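Local coordinates for protein N2152 (Neocallimastix frontalis, PDB 5U22) that probably hydrolyses glycosidic bonds of rare arabinosyl substrates, as a family 39 glycoside hydrolase of a rumen anaerobic fungus, at residues A[27-32]-A[360-365]; A[317-322]-A[331-336]; A[356-361]-A[418-423]; A[369-374]-A[394-399]; A[375-380]-A[412-417]. All coordinates share one frame; numbering follows the deposited sequence.

Contact 1. Residues A[27-32]-A[360-365]; sequences VDCNAK and NLPSFL
Asn360 lays its side-chain amide against that of Asn30 and turns its nitrogen to Asp28, where the corner between strands 23-28 and 31-35 of the beta-sandwich domain meets the loop after strand 353-359. The two amide planes are 14° apart and stacked, although the side chains cross at about a right angle. Asn30 ND2 lies 3.4 Å from Asn360 CG, so the pair meets flat side to flat side. The polar end of Asn360 goes to the aspartate: Asn360 ND2 donates to Asp28 OD1 over 2.8 Å in a nearly straight bond (177° at the hydrogen), with the acceptor in the plane of the amide but the donor above the plane of the carboxylate. From the other face of that carboxylate comes Asn30 N, 2.9 Å from Asp28 OD1, which closes an Asx turn inside the type I turn from Asp28 to Ala31. One oxygen gripped from both faces limits the rotation of the carboxylate, and the two donors would be expected to favour its ionised form.

The apolar half of the contact belongs to Cys29. Its sulfur stands anti to the carbonyl carbon (chi1 -58°), which carries SG to 4.0 Å from both Leu361 CD2 and Pro362 CD; Cys29 and Pro362 also touch Val335 of strand 330-336. On the turn itself, in one of two modelled conformers, Lys32 NZ reaches back to Cys29 O at 2.7 Å. A water completes the join, donating to Asn30 OD1 at 2.8 Å and to Asn360 O at 2.6 Å.

Contact 2. Residues A[317-322]-A[331-336]; sequences VSVSPP and GAASVD
Val317 and Ala333 face each other across the antiparallel beta hairpin formed by strands 315-320 and 330-336. Backbone bonding comes first. Val317 N donates to Ala333 O over 2.9 Å, with 162° at the hydrogen, but the return bond is missing: Val317 O and Ala333 N stand 4.2 Å apart. A water occupies this place, accepting from Ala333 N at 2.9 Å and lying 2.8 Å from Val317 O, to which it can donate. The substitution of a water for a direct bond agrees with the separation of the strands, whose axes come no nearer than 6.1 Å and run at 148° to each other, well short of strictly antiparallel.

The second kind of interaction is aliphatic packing. The methyl Ala333 CB receives one branch from each of two valines, lying 3.7 Å from Val317 CG2 and 3.8 Å from Val319 CG2. With its other branch, CG1, Val317 meets Val335 CG2 at 3.9 Å, the two side chains crossing at about a right angle. In Val319 it is CG1 that stands anti to the backbone nitrogen (chi1 173°), and this rotation turns CG2 to the neighbouring strand, where it also rests against Gly331 O.

Around the hairpin, Val27 of strand 23-28 packs on Val317, Val319 and Ala333, and Phe344 of strand 341-347 covers Val319 and Ala333. Strand 330-336 is bonded on through Ala332 and Ser334 to strand 341-347, while Val319 O accepts from Arg270 NH2, tying the beta domain to helix 258-270.

Contact 3. Residues A[356-361]-A[418-423]; sequences ANFKNL and IYITKA
The hydrophobic interior of the beta sandwich is crossed here, with Ala356, Phe358 and Leu361, on or just beyond strand 353-359, meeting Ile418 and Ile420 of strand 415-422. The axes of the two strand segments are 10.8 Å apart and 33° from parallel, and no hydrogen bond joins them: the evidence is that of layers packed face to face through side chains. Phe358 and Ile420 approach from opposite directions. The methyl Ile420 CD1 sits over the middle of the phenyl face, 3.8 Å from the centroid of the Phe358 ring and only 10° off its normal, a well-formed CH-pi contact. Ile420 CG1 lies anti to the carbonyl carbon (chi1 -52°), and the extended chain beyond it delivers CD1 to the ring. The same methyl touches Leu361 CD2 more loosely, at 4.3 Å. Ile418 divides its branches: CG2 approaches Phe358 CZ obliquely at 3.7 Å, while CG1 carries the delta methyl to Ala356. Val405 of strand 403-408 touches both Phe358 and Ile418 and so extends this core. Packing is tightest at the Ala356 end, where Ala356 CB and Ile418 CD1 are 3.4 Å apart, closer than usual for two methyls.

Contact 4. Residues A[369-374]-A[394-399]; sequences AHVKVE and KNYSIS
Ala369 opens the pairing of strand 368-376 with strand 389-397, an antiparallel edge of the beta-sandwich domain. It forms a hydrogen-bonded pair with Tyr396: Ala369 N donates to Tyr396 O at 2.9 Å, and Tyr396 N returns a bond to Ala369 O at 2.7 Å. Its methyl, CB, lies 3.7 Å from Ile398 CD1, which reaches in from beyond the end of the strand toward a core that also includes Leu361 and Ile403.

His370 comes next, in a non-hydrogen-bonded pair with Asn395, and here the side chains make the bond. His370 CG lies anti to the backbone nitrogen (chi1 -173°), placing ND1 2.7 Å from Asn395 OD1. The acceptor lies practically in the plane of the imidazole, whereas the amide stands almost upright to it, with the planes 81° apart; the bond is somewhat bent, 159° at the hydrogen.

At Val371 the backbone bonds resume, Val371 N to Lys394 O at 2.8 Å and Lys394 N to Val371 O at 3.0 Å. On the face shared with Ala369, Val371 CG2 presses on Tyr396 CD1 at 3.4 Å, the valine crossing the tyrosine side chain at about a right angle.

On the face of Ala369, Val371 and Tyr396 the side-chain contacts between the strands are thus apolar, with Lys394 at its exposed margin, while His370 and Asn395 carry the polar link on the other. Since ND1 acts as donor and NE2 is hydrogen-bonded to Glu393 OE2, both nitrogens of the imidazole are engaged, which fixes its rotation and may favour a positively charged ring.

Contact 5. Residues A[375-380]-A[412-417]; sequences KIDWKS and ASSGYR
Lys375 and Ile376 pair with Tyr416 and Gly415 in the beta-sandwich domain, where strand 368-376 ends and its antiparallel neighbour, strand 415-422, begins. The backbone bonds come as a reciprocal couple: Ile376 N to Gly415 O at 2.8 Å and Gly415 N to Ile376 O at 2.9 Å. Because Gly415 carries no side chain, Ile376 CG2 can lie directly against its backbone, and Ile376 also packs on helix 301-310 through residues such as Tyr304 and Trp308.

Charged and polar side chains extend the join past the last strand pair. Ser414 OG donates to Asp377 OD1 over 2.6 Å, arriving on the anti side, 25° out of the carboxylate plane. Its other oxygen, Asp377 OD2, forms a salt bridge with Lys375 NZ at 2.8 Å, on the syn side and likewise tilted from that plane, made possible by a bend at the end of the lysine chain (chi4 63°). The carboxylate is therefore held through both oxygens, and Lys375 NZ has Asn389 OD1 as a further partner.

Among nonpolar contacts, Lys375 CB lies obliquely against the Tyr416 ring, 3.7 Å from Tyr416 CD1, while the phenol OH is bonded to Asn411 N. Farther along, Trp378 CE3 meets Ser413 CB at 3.5 Å. Beside that pair a water accepts from Trp378 N at 3.0 Å, donates to Ser414 OG and lies 2.7 Å from Ser413 OG.

How the contacts relate
All five contacts involve strands of the curled beta sheet that folds into the sandwich beside the TIM barrel, where catalysis is expected in this family. Contacts 1 and 3 share Asn360 and Leu361, with centres 8 Å apart, and Val27 N probably donates to Asn357 O at 2.8 Å. Contact 2 joins contact 1 along the sheet, Asp28 N lying 3.1 Å from Ser318 O. Contact 4, centred 7 Å from contact 3, is linked to it by His370 N and Thr421 O at 2.7 Å. Contact 5 continues the strands of contacts 3 and 4 some 21 Å away between centres; the salt bridge of Glu374 OE2 with Arg417 NH2, 2.9 Å, connects it to contact 4.

Contact 1. Residues A[27-32]-A[360-365]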
# COMPACT_ATOMS: atom_id res chain seq x y z
N VAL A 27 -11.66 17.88 6.50
CA VAL A 27 -10.35 17.66 7.08
C VAL A 27 -10.35 18.36 8.43
O VAL A 27 -10.63 19.56 8.51
CB VAL A 27 -9.24 18.22 6.18
CG1 VAL A 27 -7.88 18.15 6.85
CG2 VAL A 27 -9.23 17.50 4.83
N ASP A 28 -10.05 17.62 9.50
CA ASP A 28 -9.92 18.21 10.84
C ASP A 28 -8.44 18.26 11.18
O ASP A 28 -7.86 17.26 11.59
CB ASP A 28 -10.70 17.41 11.89
CG ASP A 28 -10.67 18.08 13.26
OD1 ASP A 28 -9.81 18.97 13.49
OD2 ASP A 28 -11.51 17.73 14.10
N CYS A 29 -7.84 19.45 11.06
CA CYS A 29 -6.41 19.55 11.26
C CYS A 29 -5.98 19.29 12.70
O CYS A 29 -4.78 19.10 12.94
CB CYS A 29 -5.92 20.93 10.82
SG CYS A 29 -6.31 21.28 9.08
N ASN A 30 -6.91 19.27 13.66
CA ASN A 30 -6.57 18.94 15.04
C ASN A 30 -6.62 17.45 15.34
O ASN A 30 -6.14 17.02 16.39
CB ASN A 30 -7.50 19.65 16.02
CG ASN A 30 -7.00 21.02 16.39
OD1 ASN A 30 -5.87 21.39 16.06
ND2 ASN A 30 -7.83 21.79 17.09
N ALA A 31 -7.22 16.66 14.45
CA ALA A 31 -7.45 15.24 14.71
C ALA A 31 -6.29 14.43 14.13
O ALA A 31 -6.36 13.87 13.04
CB ALA A 31 -8.80 14.82 14.13
N LYS A 32 -5.21 14.36 14.91
CA LYS A 32 -4.00 13.66 14.48
C LYS A 32 -4.22 12.16 14.50
O LYS A 32 -4.71 11.60 15.48
CB LYS A 32 -2.83 14.03 15.40
CG LYS A 32 -1.94 15.15 14.89
CD LYS A 32 -2.68 16.46 14.66
CE LYS A 32 -1.69 17.60 14.48
NZ LYS A 32 -2.32 18.85 13.97
N ASN A 360 -10.37 23.60 12.20
CA ASN A 360 -9.24 23.69 13.11
C ASN A 360 -7.93 23.91 12.36
O ASN A 360 -6.90 23.31 12.68
CB ASN A 360 -9.16 22.45 14.00
CG ASN A 360 -10.37 22.32 14.89
OD1 ASN A 360 -10.79 23.29 15.51
ND2 ASN A 360 -10.97 21.13 14.92
N LEU A 361 -7.96 24.79 11.37
CA LEU A 361 -6.78 25.11 10.58
C LEU A 361 -5.63 25.53 11.50
O LEU A 361 -5.86 26.16 12.54
CB LEU A 361 -7.08 26.22 9.57
CG LEU A 361 -7.73 25.76 8.26
CD1 LEU A 361 -8.22 26.96 7.47
CD2 LEU A 361 -6.76 24.93 7.42
N PRO A 362 -4.40 25.18 11.15
CA PRO A 362 -3.25 25.58 11.98
C PRO A 362 -3.20 27.08 12.21
O PRO A 362 -3.41 27.88 11.30
CB PRO A 362 -2.05 25.10 11.16
CG PRO A 362 -2.58 23.96 10.37
CD PRO A 362 -3.99 24.35 10.00
N SER A 363 -2.91 27.44 13.46
CA SER A 363 -2.74 28.84 13.80
C SER A 363 -1.56 29.46 13.08
O SER A 363 -1.52 30.69 12.94
CB SER A 363 -2.61 28.99 15.31
OG SER A 363 -1.48 28.28 15.77
N PHE A 364 -0.60 28.64 12.60
CA PHE A 364 0.52 29.24 11.89
C PHE A 364 0.08 29.91 10.59
O PHE A 364 0.81 30.74 10.05
CB PHE A 364 1.66 28.22 11.64
CG PHE A 364 1.33 27.06 10.73
CD1 PHE A 364 1.12 27.24 9.36
CD2 PHE A 364 1.34 25.77 11.23
CE1 PHE A 364 0.85 26.15 8.53
CE2 PHE A 364 1.08 24.67 10.41
CZ PHE A 364 0.83 24.86 9.07
N LEU A 365 -1.12 29.58 10.09
CA LEU A 365 -1.64 30.26 8.91
C LEU A 365 -2.19 31.64 9.22
O LEU A 365 -2.45 32.41 8.28
CB LEU A 365 -2.73 29.41 8.25
CG LEU A 365 -2.30 28.04 7.72
CD1 LEU A 365 -3.51 27.19 7.30
CD2 LEU A 365 -1.34 28.19 6.55
O HOH W 1 -4.85 23.26 14.29

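Contact 2. Residues A[317-322]-A[331-336]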
# COMPACT_ATOMS: atom_id res chain seq x y z
N VAL A 317 -3.88 13.58 9.43
CA VAL A 317 -5.05 14.03 10.19
C VAL A 317 -6.31 13.47 9.55
O VAL A 317 -6.33 13.04 8.40
CB VAL A 317 -5.13 15.57 10.28
CG1 VAL A 317 -3.94 16.11 11.04
CG2 VAL A 317 -5.17 16.19 8.88
N SER A 318 -7.40 13.52 10.33
CA SER A 318 -8.62 12.84 9.94
C SER A 318 -9.30 13.51 8.76
O SER A 318 -9.40 14.74 8.68
CB SER A 318 -9.58 12.76 11.13
OG SER A 318 -9.07 11.86 12.11
N VAL A 319 -9.77 12.68 7.84
CA VAL A 319 -10.56 13.10 6.70
C VAL A 319 -11.90 12.41 6.81
O VAL A 319 -11.96 11.18 6.96
CB VAL A 319 -9.88 12.72 5.36
CG1 VAL A 319 -10.82 13.03 4.19
CG2 VAL A 319 -8.55 13.46 5.20
N SER A 320 -12.98 13.18 6.73
CA SER A 320 -14.31 12.58 6.74
C SER A 320 -14.88 12.63 5.34
O SER A 320 -15.17 13.73 4.83
CB SER A 320 -15.23 13.30 7.73
OG SER A 320 -16.55 12.80 7.62
N PRO A 321 -15.05 11.49 4.67
CA PRO A 321 -15.46 11.50 3.27
C PRO A 321 -16.94 11.21 3.14
O PRO A 321 -17.63 11.00 4.14
CB PRO A 321 -14.62 10.36 2.68
CG PRO A 321 -14.63 9.35 3.81
CD PRO A 321 -14.66 10.14 5.11
N PRO A 322 -17.49 11.21 1.91
CA PRO A 322 -18.93 10.91 1.78
C PRO A 322 -19.34 9.57 2.38
O PRO A 322 -20.35 9.52 3.11
CB PRO A 322 -19.13 10.96 0.26
CG PRO A 322 -18.15 11.99 -0.19
CD PRO A 322 -16.92 11.73 0.65
N GLY A 331 -9.66 10.27 0.76
CA GLY A 331 -8.31 10.78 0.67
C GLY A 331 -7.64 10.92 2.01
O GLY A 331 -8.15 10.46 3.04
N ALA A 332 -6.48 11.57 2.00
CA ALA A 332 -5.65 11.68 3.19
C ALA A 332 -5.07 13.08 3.28
O ALA A 332 -4.85 13.75 2.27
CB ALA A 332 -4.50 10.65 3.17
N ALA A 333 -4.80 13.50 4.51
CA ALA A 333 -4.35 14.87 4.74
C ALA A 333 -3.21 14.87 5.74
O ALA A 333 -3.20 14.06 6.67
CB ALA A 333 -5.49 15.75 5.26
N SER A 334 -2.27 15.79 5.55
CA SER A 334 -1.14 15.93 6.46
C SER A 334 -1.00 17.39 6.88
O SER A 334 -1.36 18.31 6.14
CB SER A 334 0.16 15.43 5.82
OG SER A 334 0.51 16.23 4.72
N VAL A 335 -0.50 17.59 8.10
CA VAL A 335 -0.19 18.92 8.62
C VAL A 335 1.23 18.90 9.13
O VAL A 335 1.60 17.99 9.88
CB VAL A 335 -1.15 19.34 9.74
CG1 VAL A 335 -0.73 20.71 10.29
CG2 VAL A 335 -2.59 19.36 9.27
N ASP A 336 2.02 19.90 8.74
CA ASP A 336 3.42 20.00 9.14
C ASP A 336 3.67 21.40 9.70
O ASP A 336 3.69 22.37 8.94
CB ASP A 336 4.34 19.72 7.95
CG ASP A 336 5.82 19.67 8.33
OD1 ASP A 336 6.24 20.35 9.29
OD2 ASP A 336 6.57 18.94 7.66
O HOH W 2 -5.26 11.36 6.43

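Contact 3. Residues A[356-361]-A[418-423]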
# COMPACT_ATOMS: atom_id res chain seq x y z
N ALA A 356 -14.23 20.79 -0.19
CA ALA A 356 -13.25 20.35 0.79
C ALA A 356 -13.30 21.33 1.96
O ALA A 356 -12.86 22.48 1.83
CB ALA A 356 -11.85 20.28 0.18
N ASN A 357 -13.88 20.89 3.06
CA ASN A 357 -13.95 21.70 4.27
C ASN A 357 -12.72 21.44 5.10
O ASN A 357 -12.32 20.29 5.30
CB ASN A 357 -15.21 21.36 5.06
CG ASN A 357 -16.46 21.43 4.22
OD1 ASN A 357 -16.80 22.49 3.71
ND2 ASN A 357 -17.15 20.29 4.06
N PHE A 358 -12.09 22.51 5.58
CA PHE A 358 -11.02 22.40 6.56
C PHE A 358 -11.47 23.03 7.87
O PHE A 358 -11.90 24.19 7.88
CB PHE A 358 -9.76 23.10 6.06
CG PHE A 358 -9.16 22.46 4.84
CD1 PHE A 358 -8.12 21.56 4.95
CD2 PHE A 358 -9.66 22.75 3.57
CE1 PHE A 358 -7.57 20.96 3.83
CE2 PHE A 358 -9.12 22.16 2.45
CZ PHE A 358 -8.07 21.26 2.58
N LYS A 359 -11.38 22.29 8.97
CA LYS A 359 -11.64 22.85 10.29
C LYS A 359 -10.40 22.75 11.16
O LYS A 359 -9.48 21.96 10.90
CB LYS A 359 -12.83 22.16 10.97
CG LYS A 359 -12.87 20.67 10.83
CD LYS A 359 -14.25 20.14 11.23
CE LYS A 359 -14.55 20.41 12.69
N ASN A 360 -10.37 23.60 12.20
CA ASN A 360 -9.24 23.69 13.11
C ASN A 360 -7.93 23.91 12.36
O ASN A 360 -6.90 23.31 12.68
CB ASN A 360 -9.16 22.45 14.00
CG ASN A 360 -10.37 22.32 14.89
OD1 ASN A 360 -10.79 23.29 15.51
ND2 ASN A 360 -10.97 21.13 14.92
N LEU A 361 -7.96 24.79 11.37
CA LEU A 361 -6.78 25.11 10.58
C LEU A 361 -5.63 25.53 11.50
O LEU A 361 -5.86 26.16 12.54
CB LEU A 361 -7.08 26.22 9.57
CG LEU A 361 -7.73 25.76 8.26
CD1 LEU A 361 -8.22 26.96 7.47
CD2 LEU A 361 -6.76 24.93 7.42
N ILE A 418 -5.16 19.76 -2.52
CA ILE A 418 -5.24 21.12 -1.99
C ILE A 418 -4.03 21.32 -1.09
O ILE A 418 -3.84 20.56 -0.14
CB ILE A 418 -6.56 21.35 -1.24
CG1 ILE A 418 -7.71 21.32 -2.23
CG2 ILE A 418 -6.52 22.69 -0.49
CD1 ILE A 418 -9.06 21.15 -1.59
N TYR A 419 -3.20 22.31 -1.41
CA TYR A 419 -1.95 22.57 -0.71
C TYR A 419 -2.03 23.96 -0.10
O TYR A 419 -2.17 24.94 -0.83
CB TYR A 419 -0.76 22.46 -1.67
CG TYR A 419 0.58 22.21 -1.02
CD1 TYR A 419 1.02 20.91 -0.77
CD2 TYR A 419 1.43 23.26 -0.69
CE1 TYR A 419 2.25 20.67 -0.18
CE2 TYR A 419 2.68 23.02 -0.10
CZ TYR A 419 3.08 21.72 0.15
OH TYR A 419 4.31 21.47 0.72
N ILE A 420 -1.93 24.04 1.23
CA ILE A 420 -2.20 25.27 1.96
C ILE A 420 -0.92 25.75 2.62
O ILE A 420 -0.31 25.01 3.41
CB ILE A 420 -3.31 25.08 3.01
CG1 ILE A 420 -4.56 24.46 2.37
CG2 ILE A 420 -3.64 26.39 3.69
CD1 ILE A 420 -5.69 24.26 3.36
N THR A 421 -0.53 26.98 2.34
CA THR A 421 0.66 27.60 2.93
C THR A 421 0.29 28.97 3.48
O THR A 421 -0.85 29.42 3.36
CB THR A 421 1.80 27.72 1.91
OG1 THR A 421 1.32 28.37 0.72
CG2 THR A 421 2.34 26.35 1.54
N LYS A 422 1.27 29.63 4.09
CA LYS A 422 1.03 30.95 4.64
C LYS A 422 0.88 31.98 3.53
O LYS A 422 1.59 31.94 2.52
CB LYS A 422 2.17 31.36 5.58
CG LYS A 422 2.22 30.56 6.87
CD LYS A 422 3.40 31.00 7.76
CE LYS A 422 3.35 32.49 8.05
NZ LYS A 422 4.47 32.92 8.94
N ALA A 423 -0.06 32.90 3.71
CA ALA A 423 -0.29 33.96 2.73
C ALA A 423 0.54 35.19 3.04
O ALA A 423 1.19 35.75 2.15
CB ALA A 423 -1.76 34.32 2.68

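Contact 4. Residues A[369-374]-A[394-399]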
# COMPACT_ATOMS: atom_id res chain seq x y z
N ALA A 369 -4.76 32.16 4.38
CA ALA A 369 -4.09 30.97 3.88
C ALA A 369 -3.94 31.06 2.37
O ALA A 369 -4.88 31.44 1.66
CB ALA A 369 -4.87 29.70 4.24
N HIS A 370 -2.77 30.70 1.87
CA HIS A 370 -2.57 30.59 0.43
C HIS A 370 -2.93 29.17 -0.00
O HIS A 370 -2.37 28.20 0.51
CB HIS A 370 -1.13 30.91 0.05
CG HIS A 370 -0.93 30.97 -1.42
ND1 HIS A 370 -1.43 31.98 -2.21
CD2 HIS A 370 -0.32 30.10 -2.27
CE1 HIS A 370 -1.13 31.75 -3.47
NE2 HIS A 370 -0.44 30.63 -3.53
N VAL A 371 -3.87 29.05 -0.94
CA VAL A 371 -4.43 27.76 -1.34
C VAL A 371 -4.11 27.51 -2.81
O VAL A 371 -4.53 28.28 -3.68
CB VAL A 371 -5.94 27.69 -1.10
CG1 VAL A 371 -6.50 26.35 -1.56
CG2 VAL A 371 -6.23 27.93 0.38
N LYS A 372 -3.36 26.45 -3.08
CA LYS A 372 -3.11 26.01 -4.44
C LYS A 372 -3.82 24.69 -4.66
O LYS A 372 -3.62 23.74 -3.89
CB LYS A 372 -1.61 25.87 -4.71
CG LYS A 372 -1.27 25.33 -6.09
CD LYS A 372 0.24 25.28 -6.25
CE LYS A 372 0.66 24.92 -7.67
NZ LYS A 372 2.15 24.83 -7.77
N VAL A 373 -4.66 24.63 -5.68
CA VAL A 373 -5.48 23.46 -5.98
C VAL A 373 -4.99 22.89 -7.31
O VAL A 373 -4.96 23.61 -8.32
CB VAL A 373 -6.97 23.82 -6.03
CG1 VAL A 373 -7.81 22.58 -6.30
CG2 VAL A 373 -7.39 24.47 -4.72
N GLU A 374 -4.60 21.62 -7.32
CA GLU A 374 -4.05 20.98 -8.51
C GLU A 374 -4.80 19.69 -8.82
O GLU A 374 -5.43 19.09 -7.95
CB GLU A 374 -2.57 20.65 -8.36
CG GLU A 374 -1.71 21.77 -7.89
CD GLU A 374 -0.30 21.30 -7.62
OE1 GLU A 374 0.41 20.98 -8.59
OE2 GLU A 374 0.09 21.22 -6.43
N LYS A 394 -5.15 30.91 -4.89
CA LYS A 394 -5.53 32.21 -4.34
C LYS A 394 -5.51 32.13 -2.82
O LYS A 394 -5.39 31.05 -2.23
CB LYS A 394 -6.90 32.66 -4.84
CG LYS A 394 -8.06 31.84 -4.32
CD LYS A 394 -9.38 32.36 -4.83
CE LYS A 394 -10.54 31.53 -4.30
NZ LYS A 394 -11.83 31.87 -4.97
N ASN A 395 -5.62 33.30 -2.19
CA ASN A 395 -5.66 33.37 -0.74
C ASN A 395 -7.09 33.23 -0.25
O ASN A 395 -8.03 33.71 -0.89
CB ASN A 395 -5.06 34.69 -0.23
CG ASN A 395 -3.55 34.79 -0.47
OD1 ASN A 395 -2.87 33.79 -0.74
ND2 ASN A 395 -3.02 36.00 -0.34
N TYR A 396 -7.25 32.55 0.88
CA TYR A 396 -8.54 32.39 1.55
C TYR A 396 -8.47 33.04 2.92
O TYR A 396 -7.51 32.80 3.67
CB TYR A 396 -8.90 30.92 1.72
CG TYR A 396 -9.46 30.23 0.49
CD1 TYR A 396 -8.67 30.02 -0.64
CD2 TYR A 396 -10.77 29.78 0.46
CE1 TYR A 396 -9.17 29.39 -1.75
CE2 TYR A 396 -11.29 29.14 -0.65
CZ TYR A 396 -10.49 28.94 -1.75
OH TYR A 396 -11.00 28.31 -2.86
N SER A 397 -9.48 33.83 3.26
CA SER A 397 -9.59 34.38 4.61
C SER A 397 -10.09 33.29 5.55
O SER A 397 -11.06 32.58 5.26
CB SER A 397 -10.55 35.58 4.60
OG SER A 397 -10.81 36.05 5.92
N ILE A 398 -9.41 33.15 6.69
CA ILE A 398 -9.74 32.12 7.67
C ILE A 398 -10.62 32.73 8.75
O ILE A 398 -10.24 33.73 9.37
CB ILE A 398 -8.47 31.50 8.28
CG1 ILE A 398 -7.64 30.81 7.20
CG2 ILE A 398 -8.83 30.50 9.39
CD1 ILE A 398 -6.26 30.36 7.65
N SER A 399 -11.79 32.13 8.98
CA SER A 399 -12.71 32.55 10.03
C SER A 399 -12.95 31.36 10.94
O SER A 399 -13.46 30.32 10.49
CB SER A 399 -14.03 33.05 9.44

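Contact 5. Residues A[375-380]-A[412-417]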
# COMPACT_ATOMS: atom_id res chain seq x y z
N LYS A 375 -4.67 19.25 -10.08
CA LYS A 375 -5.20 17.95 -10.49
C LYS A 375 -4.17 17.22 -11.34
O LYS A 375 -3.34 17.84 -12.01
CB LYS A 375 -6.51 18.08 -11.27
CG LYS A 375 -6.38 18.80 -12.61
CD LYS A 375 -7.72 18.81 -13.33
CE LYS A 375 -7.72 19.74 -14.54
NZ LYS A 375 -6.75 19.30 -15.58
N ILE A 376 -4.25 15.90 -11.31
CA ILE A 376 -3.47 15.05 -12.21
C ILE A 376 -4.48 14.21 -12.96
O ILE A 376 -5.24 13.44 -12.36
CB ILE A 376 -2.44 14.20 -11.46
CG1 ILE A 376 -1.66 13.33 -12.46
CG2 ILE A 376 -3.07 13.35 -10.33
CD1 ILE A 376 -0.71 14.15 -13.31
N ASP A 377 -4.56 14.40 -14.28
CA ASP A 377 -5.57 13.70 -15.05
C ASP A 377 -5.04 12.35 -15.52
O ASP A 377 -3.84 12.13 -15.64
CB ASP A 377 -6.01 14.53 -16.26
CG ASP A 377 -6.78 15.77 -15.86
OD1 ASP A 377 -7.40 15.77 -14.78
OD2 ASP A 377 -6.76 16.76 -16.64
N TRP A 378 -5.98 11.44 -15.79
CA TRP A 378 -5.65 10.07 -16.16
C TRP A 378 -6.47 9.67 -17.38
O TRP A 378 -7.67 9.94 -17.43
CB TRP A 378 -5.94 9.15 -14.98
CG TRP A 378 -5.91 7.69 -15.24
CD1 TRP A 378 -4.87 6.84 -15.00
CD2 TRP A 378 -7.00 6.87 -15.71
NE1 TRP A 378 -5.23 5.54 -15.31
CE2 TRP A 378 -6.53 5.54 -15.74
CE3 TRP A 378 -8.31 7.14 -16.11
CZ2 TRP A 378 -7.33 4.48 -16.16
CZ3 TRP A 378 -9.10 6.08 -16.53
CH2 TRP A 378 -8.61 4.77 -16.55
N LYS A 379 -5.81 9.05 -18.36
CA LYS A 379 -6.45 8.42 -19.51
C LYS A 379 -6.39 6.91 -19.43
O LYS A 379 -7.40 6.23 -19.68
CB LYS A 379 -5.78 8.89 -20.82
CG LYS A 379 -5.87 10.38 -21.07
CD LYS A 379 -6.79 10.68 -22.24
CE LYS A 379 -6.91 12.17 -22.46
NZ LYS A 379 -5.57 12.85 -22.45
N SER A 380 -5.23 6.36 -19.11
CA SER A 380 -5.06 4.93 -18.91
C SER A 380 -3.72 4.71 -18.22
O SER A 380 -2.88 5.62 -18.16
CB SER A 380 -5.09 4.16 -20.24
OG SER A 380 -3.85 4.29 -20.90
N ALA A 412 -14.05 11.06 -11.67
CA ALA A 412 -13.72 9.97 -10.76
C ALA A 412 -12.31 9.41 -10.96
O ALA A 412 -11.88 8.59 -10.14
CB ALA A 412 -14.73 8.82 -10.92
N SER A 413 -11.60 9.81 -12.01
CA SER A 413 -10.31 9.22 -12.32
C SER A 413 -9.12 10.12 -12.01
O SER A 413 -8.03 9.61 -11.72
CB SER A 413 -10.26 8.81 -13.80
OG SER A 413 -10.44 9.94 -14.64
N SER A 414 -9.31 11.43 -12.06
CA SER A 414 -8.26 12.38 -11.70
C SER A 414 -7.89 12.26 -10.22
O SER A 414 -8.69 11.85 -9.38
CB SER A 414 -8.72 13.81 -11.99
OG SER A 414 -8.84 14.07 -13.38
N GLY A 415 -6.66 12.66 -9.91
CA GLY A 415 -6.25 12.89 -8.53
C GLY A 415 -6.24 14.39 -8.26
O GLY A 415 -5.92 15.18 -9.15
N TYR A 416 -6.60 14.77 -7.04
CA TYR A 416 -6.66 16.18 -6.67
C TYR A 416 -5.80 16.45 -5.45
O TYR A 416 -5.64 15.59 -4.59
CB TYR A 416 -8.10 16.62 -6.40
CG TYR A 416 -8.99 16.44 -7.61
CD1 TYR A 416 -8.98 17.36 -8.65
CD2 TYR A 416 -9.84 15.35 -7.71
CE1 TYR A 416 -9.81 17.20 -9.75
CE2 TYR A 416 -10.65 15.18 -8.81
CZ TYR A 416 -10.63 16.11 -9.82
OH TYR A 416 -11.44 15.92 -10.92
N ARG A 417 -5.26 17.67 -5.37
CA ARG A 417 -4.56 18.08 -4.16
C ARG A 417 -4.93 19.51 -3.81
O ARG A 417 -5.02 20.37 -4.69
CB ARG A 417 -3.03 17.99 -4.28
CG ARG A 417 -2.33 18.34 -2.97
CD ARG A 417 -0.82 18.04 -2.97
NE ARG A 417 -0.05 18.93 -3.85
CZ ARG A 417 1.28 18.97 -3.88
NH1 ARG A 417 2.00 18.20 -3.07
NH2 ARG A 417 1.88 19.81 -4.71
O HOH W 3 -8.88 12.07 -15.27